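Side-chain contacts in lipoate-protein ligase 1 (Plasmodium falciparum, PDB 5T8U), which is a lipoate-protein ligase family enzyme that pairs an LplA/LplB-type catalytic domain with a bacterial-type ligase C-terminal region and holds lipoic acid in its pocket: residues 32-37 with 255-260; 72-77 with 270-275; 91-96 with 263-268. All blocks are in the same frame, centred on the assembly; numbering follows the deposited sequence.

Contact 1. Residues 32-37 with 255-260; sequences LLNNYN and NPEFLK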
# COMPACT_ATOMS: atom_id res chain seq x y z
N LEU A 32 -9.72 4.59 8.13
CA LEU A 32 -8.93 4.40 9.34
C LEU A 32 -7.70 5.30 9.33
O LEU A 32 -7.36 5.91 10.35
CB LEU A 32 -8.52 2.93 9.47
CG LEU A 32 -9.67 1.93 9.51
CD1 LEU A 32 -9.15 0.52 9.28
CD2 LEU A 32 -10.41 2.02 10.83
N LEU A 33 -7.03 5.41 8.18
CA LEU A 33 -5.87 6.30 8.08
C LEU A 33 -6.27 7.76 8.29
O LEU A 33 -5.56 8.50 8.98
CB LEU A 33 -5.19 6.12 6.73
CG LEU A 33 -4.12 7.16 6.37
CD1 LEU A 33 -3.05 7.25 7.45
CD2 LEU A 33 -3.49 6.84 5.03
N ASN A 34 -7.39 8.18 7.71
CA ASN A 34 -7.81 9.57 7.77
C ASN A 34 -8.59 9.92 9.04
O ASN A 34 -8.95 11.09 9.22
CB ASN A 34 -8.64 9.93 6.54
CG ASN A 34 -7.80 10.04 5.28
OD1 ASN A 34 -8.11 9.43 4.25
ND2 ASN A 34 -6.73 10.82 5.35
N ASN A 35 -8.86 8.94 9.90
CA ASN A 35 -9.55 9.21 11.17
C ASN A 35 -8.88 8.47 12.32
O ASN A 35 -9.54 8.10 13.29
CB ASN A 35 -11.03 8.82 11.08
CG ASN A 35 -11.80 9.67 10.09
OD1 ASN A 35 -12.24 10.77 10.42
ND2 ASN A 35 -11.97 9.16 8.88
N TYR A 36 -7.57 8.25 12.22
CA TYR A 36 -6.79 7.53 13.22
C TYR A 36 -7.10 8.01 14.63
O TYR A 36 -7.72 7.29 15.41
CB TYR A 36 -5.30 7.70 12.90
CG TYR A 36 -4.34 7.01 13.84
CD1 TYR A 36 -4.23 5.63 13.87
CD2 TYR A 36 -3.51 7.75 14.68
CE1 TYR A 36 -3.34 5.00 14.73
CE2 TYR A 36 -2.62 7.14 15.53
CZ TYR A 36 -2.54 5.76 15.55
OH TYR A 36 -1.65 5.15 16.41
N ASN A 37 -6.69 9.24 14.96
CA ASN A 37 -6.79 9.73 16.33
C ASN A 37 -8.22 9.77 16.85
O ASN A 37 -8.41 9.94 18.06
CB ASN A 37 -6.17 11.13 16.43
CG ASN A 37 -4.69 11.14 16.09
OD1 ASN A 37 -4.23 11.98 15.31
ND2 ASN A 37 -3.94 10.20 16.66
N ASN A 255 -20.77 6.87 6.80
CA ASN A 255 -20.29 8.24 6.84
C ASN A 255 -20.21 8.81 5.42
O ASN A 255 -19.90 8.08 4.47
CB ASN A 255 -18.92 8.29 7.51
CG ASN A 255 -18.41 9.70 7.69
OD1 ASN A 255 -18.01 10.36 6.73
ND2 ASN A 255 -18.41 10.17 8.93
N PRO A 256 -20.48 10.10 5.25
CA PRO A 256 -20.33 10.69 3.91
C PRO A 256 -18.90 10.62 3.39
O PRO A 256 -18.69 10.46 2.18
CB PRO A 256 -20.79 12.14 4.10
CG PRO A 256 -21.57 12.15 5.37
CD PRO A 256 -20.95 11.10 6.23
N GLU A 257 -17.91 10.75 4.28
CA GLU A 257 -16.52 10.61 3.87
C GLU A 257 -16.26 9.21 3.32
O GLU A 257 -15.63 9.05 2.26
CB GLU A 257 -15.61 10.90 5.06
CG GLU A 257 -14.16 11.18 4.70
CD GLU A 257 -13.28 11.36 5.92
OE1 GLU A 257 -13.81 11.80 6.97
OE2 GLU A 257 -12.07 11.06 5.83
N PHE A 258 -16.75 8.19 4.02
CA PHE A 258 -16.58 6.82 3.55
C PHE A 258 -17.19 6.64 2.16
O PHE A 258 -16.53 6.11 1.25
CB PHE A 258 -17.22 5.84 4.54
CG PHE A 258 -16.98 4.40 4.20
CD1 PHE A 258 -15.89 3.73 4.70
CD2 PHE A 258 -17.86 3.71 3.37
CE1 PHE A 258 -15.66 2.40 4.39
CE2 PHE A 258 -17.64 2.38 3.06
CZ PHE A 258 -16.54 1.73 3.57
N LEU A 259 -18.44 7.06 1.98
CA LEU A 259 -19.07 6.97 0.67
C LEU A 259 -18.29 7.74 -0.39
O LEU A 259 -18.25 7.34 -1.55
CB LEU A 259 -20.51 7.47 0.73
CG LEU A 259 -21.51 6.57 1.46
CD1 LEU A 259 -22.83 7.29 1.66
CD2 LEU A 259 -21.72 5.27 0.70
N LYS A 260 -17.67 8.86 0.00
CA LYS A 260 -16.81 9.59 -0.92
C LYS A 260 -15.65 8.72 -1.39
O LYS A 260 -15.42 8.57 -2.60
CB LYS A 260 -16.30 10.87 -0.25
CG LYS A 260 -15.51 11.80 -1.15
CD LYS A 260 -14.58 12.70 -0.35
CE LYS A 260 -15.33 13.56 0.65
NZ LYS A 260 -14.41 14.32 1.54
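Asn-34 and Glu-257 mark the closest approach of the two backbones, with CA atoms 9.6 Å apart, so the distance between helices 22-34 and 256-266 is bridged here by side chains alone. Glu-257 does most of the reaching. Its CG lies anti to the backbone N (chi1 -163°) and the chain stays extended beyond it, which carries the carboxylate out toward residues 32-37. There it meets Asn-35, whose side chain comes from the opposite direction, and the amide and carboxylate planes are turned 48° apart. Asn-35 ND2 stands 3.6 Å from Glu-257 OE2 and only slightly farther, 3.7 Å, from Glu-257 OE1. This nitrogen gives a hydrogen bond to the carbonyl of Phe-31 one turn earlier; none to the glutamate forms, leaving probably a loose electrostatic attraction. Asn-34 adds its CB, 3.7 Å from Glu-257 OE2. Small polar residues and a long acidic one suit a partly exposed seam that buries only 89 Å². Behind the glutamate, Asn-255 is the N-cap of helix 256-266 and accepts from Glu-257 N through OD1, though the modelled bond is implausibly short and its length doubtful. Pro-256, which has no N-H to offer, fits the first turn, where amides lack helical acceptors. A glutamate in the first turn is common, and its charge may be mildly favoured by the helix dipole. Deeper in, Phe-258 packs edge-to-face on Phe-24 and touches Phe-31. With an apolar inner side and a polar rim, the asparagine-capped first turn of helix 256-266 packs against the end of helix 22-34 and the turn after it.

Contact 2. Residues 72-77 with 270-275; sequences NIWSEC and WCYGKT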
# COMPACT_ATOMS: atom_id res chain seq x y z
N ASN A 72 0.55 3.12 -14.63
CA ASN A 72 -0.27 3.24 -15.84
C ASN A 72 -1.00 1.92 -16.05
O ASN A 72 -0.37 0.87 -16.21
CB ASN A 72 0.60 3.58 -17.05
CG ASN A 72 -0.17 3.54 -18.35
OD1 ASN A 72 -0.39 2.47 -18.92
ND2 ASN A 72 -0.58 4.70 -18.84
N ILE A 73 -2.34 1.98 -16.06
CA ILE A 73 -3.14 0.76 -16.11
C ILE A 73 -2.89 0.01 -17.42
O ILE A 73 -2.87 -1.23 -17.44
CB ILE A 73 -4.63 1.09 -15.92
CG1 ILE A 73 -5.44 -0.20 -15.80
CG2 ILE A 73 -5.14 1.95 -17.07
CD1 ILE A 73 -6.89 0.02 -15.41
N TRP A 74 -2.69 0.74 -18.52
CA TRP A 74 -2.61 0.10 -19.83
C TRP A 74 -1.32 -0.68 -20.02
O TRP A 74 -1.29 -1.61 -20.84
CB TRP A 74 -2.74 1.16 -20.92
CG TRP A 74 -3.90 2.07 -20.71
CD1 TRP A 74 -3.89 3.28 -20.08
CD2 TRP A 74 -5.26 1.84 -21.11
NE1 TRP A 74 -5.16 3.82 -20.07
CE2 TRP A 74 -6.01 2.95 -20.70
CE3 TRP A 74 -5.90 0.80 -21.79
CZ2 TRP A 74 -7.38 3.06 -20.93
CZ3 TRP A 74 -7.26 0.90 -22.02
CH2 TRP A 74 -7.98 2.02 -21.59
N SER A 75 -0.26 -0.33 -19.30
CA SER A 75 1.02 -1.02 -19.44
C SER A 75 1.11 -2.28 -18.58
O SER A 75 1.78 -3.24 -18.98
CB SER A 75 2.17 -0.08 -19.06
OG SER A 75 2.07 1.15 -19.76
N GLU A 76 0.45 -2.30 -17.43
CA GLU A 76 0.55 -3.42 -16.50
C GLU A 76 -0.56 -4.44 -16.69
O GLU A 76 -0.34 -5.63 -16.45
CB GLU A 76 0.52 -2.92 -15.06
CG GLU A 76 1.27 -1.62 -14.83
CD GLU A 76 2.73 -1.69 -15.24
OE1 GLU A 76 3.24 -2.82 -15.39
OE2 GLU A 76 3.35 -0.63 -15.41
N CYS A 77 -1.75 -4.01 -17.10
CA CYS A 77 -2.93 -4.86 -17.14
C CYS A 77 -3.31 -5.19 -18.57
O CYS A 77 -3.20 -4.35 -19.47
CB CYS A 77 -4.11 -4.18 -16.44
SG CYS A 77 -3.73 -3.50 -14.81
N TRP A 270 -10.54 7.58 -11.91
CA TRP A 270 -9.48 7.38 -10.93
C TRP A 270 -8.69 6.12 -11.22
O TRP A 270 -7.45 6.15 -11.28
CB TRP A 270 -10.09 7.33 -9.52
CG TRP A 270 -9.14 6.79 -8.49
CD1 TRP A 270 -9.18 5.56 -7.91
CD2 TRP A 270 -8.01 7.47 -7.92
NE1 TRP A 270 -8.15 5.42 -7.01
CE2 TRP A 270 -7.42 6.58 -7.00
CE3 TRP A 270 -7.45 8.73 -8.10
CZ2 TRP A 270 -6.28 6.92 -6.26
CZ3 TRP A 270 -6.33 9.07 -7.36
CH2 TRP A 270 -5.76 8.17 -6.45
N CYS A 271 -9.37 4.99 -11.38
CA CYS A 271 -8.68 3.73 -11.66
C CYS A 271 -7.93 3.81 -12.99
O CYS A 271 -6.71 3.61 -13.04
CB CYS A 271 -9.68 2.57 -11.67
SG CYS A 271 -10.51 2.31 -10.09
N TYR A 272 -8.66 4.09 -14.07
CA TYR A 272 -8.04 4.19 -15.38
C TYR A 272 -7.22 5.46 -15.55
O TYR A 272 -6.47 5.57 -16.53
CB TYR A 272 -9.12 4.11 -16.46
CG TYR A 272 -9.84 2.78 -16.51
CD1 TYR A 272 -9.64 1.90 -17.56
CD2 TYR A 272 -10.70 2.40 -15.49
CE1 TYR A 272 -10.29 0.68 -17.60
CE2 TYR A 272 -11.35 1.18 -15.52
CZ TYR A 272 -11.15 0.33 -16.58
OH TYR A 272 -11.79 -0.89 -16.61
N GLY A 273 -7.33 6.41 -14.62
CA GLY A 273 -6.50 7.59 -14.66
C GLY A 273 -6.90 8.56 -15.76
O GLY A 273 -8.07 8.69 -16.14
N LYS A 274 -5.89 9.26 -16.29
CA LYS A 274 -6.07 10.27 -17.32
C LYS A 274 -5.37 9.83 -18.60
O LYS A 274 -4.26 9.29 -18.56
CB LYS A 274 -5.53 11.62 -16.87
N THR A 275 -6.02 10.08 -19.73
CA THR A 275 -5.48 9.76 -21.05
C THR A 275 -4.63 10.87 -21.65
O THR A 275 -3.79 10.58 -22.52
CB THR A 275 -6.63 9.42 -22.01
OG1 THR A 275 -7.45 10.58 -22.20
CG2 THR A 275 -7.48 8.29 -21.46
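Ile-73 lays its CD1 over one face of the Tyr-272 ring, 4.1 Å from the centroid and 14° off the ring normal, a CH-pi contact. The methyl reaches that place because CG1 is anti to the backbone N (chi1 -173°) and CD1 continues the extended line. The other branch of the same side chain works in a different direction: Ile-73 CG2 packs 3.9 Å from Tyr-272 O and also lies over a face of the Trp-74 indole. Beta-branching thus lets one isoleucine serve two rings. Trp-74 completes the group by bringing CZ2 to the edge of the tyrosine ring, near its plane, 4.2 Å from Tyr-272 CD1. The tyrosine consequently has an aliphatic methyl over a face and an aromatic carbon at its rim. These side chains can meet because the backbones run close, the CA atoms of Ile-73 and Tyr-272 being 6.0 Å apart. The short helix that presents them is capped by Asn-72, whose OD1 receives two donors. Ser-75 N approaches in the carbonyl plane at 2.8 Å from Asn-72 OD1, while the serine hydroxyl gives a second bond from well above that plane. Gly-273 leaves the helical conformation of 268-271 with positive phi, a conformation that a residue without CB adopts readily. Tyr-272 also stacks through its other face on Trp-268, and Leu-79 of helix 79-84 touches Ile-73, Trp-74 and Tyr-272, so the contact is wedged between helices 73-76, 79-84 and 268-271, with Ile-73 also touching Ile-67 in the loop after strand 64-66.

Contact 3. Residues 91-96 with 263-268; sequences RRFTGG and NLLKDW. With LPA (lipoic acid), chain C.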
# COMPACT_ATOMS: atom_id res chain seq x y z
N ARG A 91 -7.33 1.17 -7.89
CA ARG A 91 -6.08 1.91 -7.74
C ARG A 91 -5.96 2.34 -6.29
O ARG A 91 -6.82 3.08 -5.79
CB ARG A 91 -6.03 3.12 -8.68
CG ARG A 91 -4.81 4.02 -8.49
CD ARG A 91 -4.91 5.27 -9.35
NE ARG A 91 -4.93 4.96 -10.77
CZ ARG A 91 -3.86 4.94 -11.56
NH1 ARG A 91 -2.66 5.21 -11.08
NH2 ARG A 91 -4.00 4.64 -12.85
N ARG A 92 -4.91 1.88 -5.62
CA ARG A 92 -4.71 2.20 -4.22
C ARG A 92 -4.00 3.55 -4.08
O ARG A 92 -3.57 4.17 -5.05
CB ARG A 92 -3.92 1.09 -3.53
CG ARG A 92 -2.58 0.77 -4.18
CD ARG A 92 -1.84 -0.32 -3.44
NE ARG A 92 -0.52 -0.55 -4.02
CZ ARG A 92 -0.26 -1.39 -5.02
NH1 ARG A 92 0.98 -1.52 -5.47
NH2 ARG A 92 -1.24 -2.10 -5.56
N PHE A 93 -3.88 4.00 -2.83
CA PHE A 93 -3.25 5.28 -2.52
C PHE A 93 -1.76 5.17 -2.27
O PHE A 93 -1.09 6.21 -2.18
CB PHE A 93 -3.93 5.91 -1.30
CG PHE A 93 -5.39 6.21 -1.50
CD1 PHE A 93 -5.82 6.91 -2.62
CD2 PHE A 93 -6.33 5.79 -0.58
CE1 PHE A 93 -7.16 7.19 -2.81
CE2 PHE A 93 -7.68 6.07 -0.76
CZ PHE A 93 -8.09 6.77 -1.88
N THR A 94 -1.22 3.96 -2.17
CA THR A 94 0.20 3.76 -1.94
C THR A 94 0.91 3.48 -3.26
O THR A 94 0.28 3.38 -4.32
CB THR A 94 0.43 2.61 -0.96
OG1 THR A 94 -0.08 1.39 -1.51
CG2 THR A 94 -0.26 2.88 0.37
N GLY A 95 2.23 3.35 -3.20
CA GLY A 95 3.02 2.99 -4.35
C GLY A 95 3.13 1.48 -4.52
O GLY A 95 2.53 0.69 -3.80
N GLY A 96 3.93 1.09 -5.51
CA GLY A 96 4.19 -0.30 -5.79
C GLY A 96 3.67 -0.70 -7.16
O GLY A 96 3.22 0.13 -7.95
N ASN A 263 -16.92 5.82 -3.64
CA ASN A 263 -17.29 6.26 -4.98
C ASN A 263 -16.07 6.61 -5.81
O ASN A 263 -16.00 6.30 -7.00
CB ASN A 263 -18.25 7.45 -4.89
CG ASN A 263 -19.55 7.10 -4.20
OD1 ASN A 263 -20.07 6.00 -4.34
ND2 ASN A 263 -20.09 8.05 -3.43
N LEU A 264 -15.08 7.27 -5.19
CA LEU A 264 -13.85 7.59 -5.91
C LEU A 264 -13.15 6.33 -6.39
O LEU A 264 -12.77 6.22 -7.56
CB LEU A 264 -12.92 8.41 -5.01
CG LEU A 264 -11.46 8.54 -5.45
CD1 LEU A 264 -11.37 9.11 -6.86
CD2 LEU A 264 -10.68 9.40 -4.48
N LEU A 265 -12.98 5.35 -5.50
CA LEU A 265 -12.31 4.11 -5.87
C LEU A 265 -13.11 3.34 -6.92
O LEU A 265 -12.52 2.65 -7.75
CB LEU A 265 -12.09 3.25 -4.63
CG LEU A 265 -11.28 3.93 -3.52
CD1 LEU A 265 -11.39 3.16 -2.22
CD2 LEU A 265 -9.83 4.08 -3.93
N LYS A 266 -14.44 3.46 -6.89
CA LYS A 266 -15.27 2.85 -7.92
C LYS A 266 -15.26 3.64 -9.21
O LYS A 266 -15.56 3.08 -10.27
CB LYS A 266 -16.72 2.73 -7.41
CG LYS A 266 -17.30 1.33 -7.47
CD LYS A 266 -18.75 1.33 -7.00
CE LYS A 266 -19.34 -0.07 -7.01
NZ LYS A 266 -20.73 -0.09 -6.48
N ASP A 267 -14.92 4.93 -9.15
CA ASP A 267 -14.96 5.78 -10.33
C ASP A 267 -14.01 5.26 -11.41
O ASP A 267 -13.02 4.57 -11.13
CB ASP A 267 -14.58 7.21 -9.96
CG ASP A 267 -14.66 8.17 -11.13
OD1 ASP A 267 -15.35 7.83 -12.12
OD2 ASP A 267 -14.04 9.24 -11.08
N TRP A 268 -14.33 5.61 -12.66
CA TRP A 268 -13.52 5.17 -13.79
C TRP A 268 -12.32 6.08 -14.01
O TRP A 268 -11.22 5.60 -14.32
CB TRP A 268 -14.39 5.11 -15.05
CG TRP A 268 -13.68 4.55 -16.23
CD1 TRP A 268 -13.68 3.25 -16.66
CD2 TRP A 268 -12.85 5.27 -17.16
NE1 TRP A 268 -12.90 3.12 -17.78
CE2 TRP A 268 -12.39 4.34 -18.11
CE3 TRP A 268 -12.46 6.61 -17.27
CZ2 TRP A 268 -11.55 4.72 -19.16
CZ3 TRP A 268 -11.63 6.97 -18.31
CH2 TRP A 268 -11.19 6.03 -19.25
C1 LPA C . 4.58 -4.75 -4.24
O1 LPA C . 4.92 -5.95 -4.41
C2 LPA C . 3.71 -4.37 -3.04
O2 LPA C . 4.95 -3.87 -5.06
C3 LPA C . 2.32 -4.96 -3.23
C4 LPA C . 1.34 -4.31 -2.25
C5 LPA C . -0.09 -4.69 -2.66
C6 LPA C . -1.03 -4.02 -1.87
S6 LPA C . -2.38 -3.97 -2.60
C7 LPA C . -1.34 -5.00 -0.18
C8 LPA C . -2.90 -4.91 0.17
S8 LPA C . -3.71 -4.02 -1.21
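Phe-93 and Leu-265 are brought together by the same choice of first torsion: in each, CG is anti to the carbonyl carbon, with chi1 -62° in Phe-93 and -57° in Leu-265. The two side chains then cross at about a right angle, and Phe-93 CZ comes 3.8 Å from Leu-265 CD2, which approaches the ring obliquely. Leu-264 sends its CD2 to the ring edge, near the plane, at a looser 4.5 Å from Phe-93 CE1. The methyl of Leu-265 also rests 3.7 Å from Arg-91 O, a carbonyl oxygen satisfied by Trp-270 NE1. Branched leucines suit this face of helix 256-266, since one methyl can fit beside both a ring and a backbone. Arg-92 turns the other way, into the ligand pocket, with chi1 55° and an extended chain out to NE. Its guanidinium grips Gly-95 O side-on with two nitrogens, NE at 3.3 Å and NH1 at 3.2 Å. Both donors come from one face of the carbonyl plane, while the oxygen itself lies in the guanidinium plane. NH1 also bonds to Gly-97 O, so the flat group is fixed in rotation. Gly-96, at phi/psi values that crowd a CB, passes the guanidinium edge closely and brings its CA to 3.7 Å from lipoic acid O2. Over the guanidinium face lies lipoic acid C5, and Arg-92 NH2 is 3.7 Å from the ligand sulfur S6. The arginine therefore uses NE and NH1 on the glycine-rich loop, with a weak bond from NH2 to Ile-66 O, and offers a flat face to the ligand chain, whereas Lys-150 and Gly-97 N make hydrogen bonds to the ligand; its positive charge may still polarise the nearby sulfur.

From the N terminus, the chain supplies one side of all three contacts first: 32-37 at the end of helix 22-34, then 72-77, then the ligand-pocket loop 91-96. The other sides come late and close together, between residues 255 and 275. Contact 1 closes first, then contact 3, then contact 2. Contact 3 therefore lies wholly within the span of contact 2, and contact 1 crosses both. Helix 256-266 serves contacts 1 and 3, and helix 268-271 follows directly to serve contact 2. Contacts 2 and 3 also touch, through Arg-91 with Trp-270 and Cys-271. Together they join helices 256-266 and 268-271 to helix 22-34, helix 73-76 and the ligand-pocket loop.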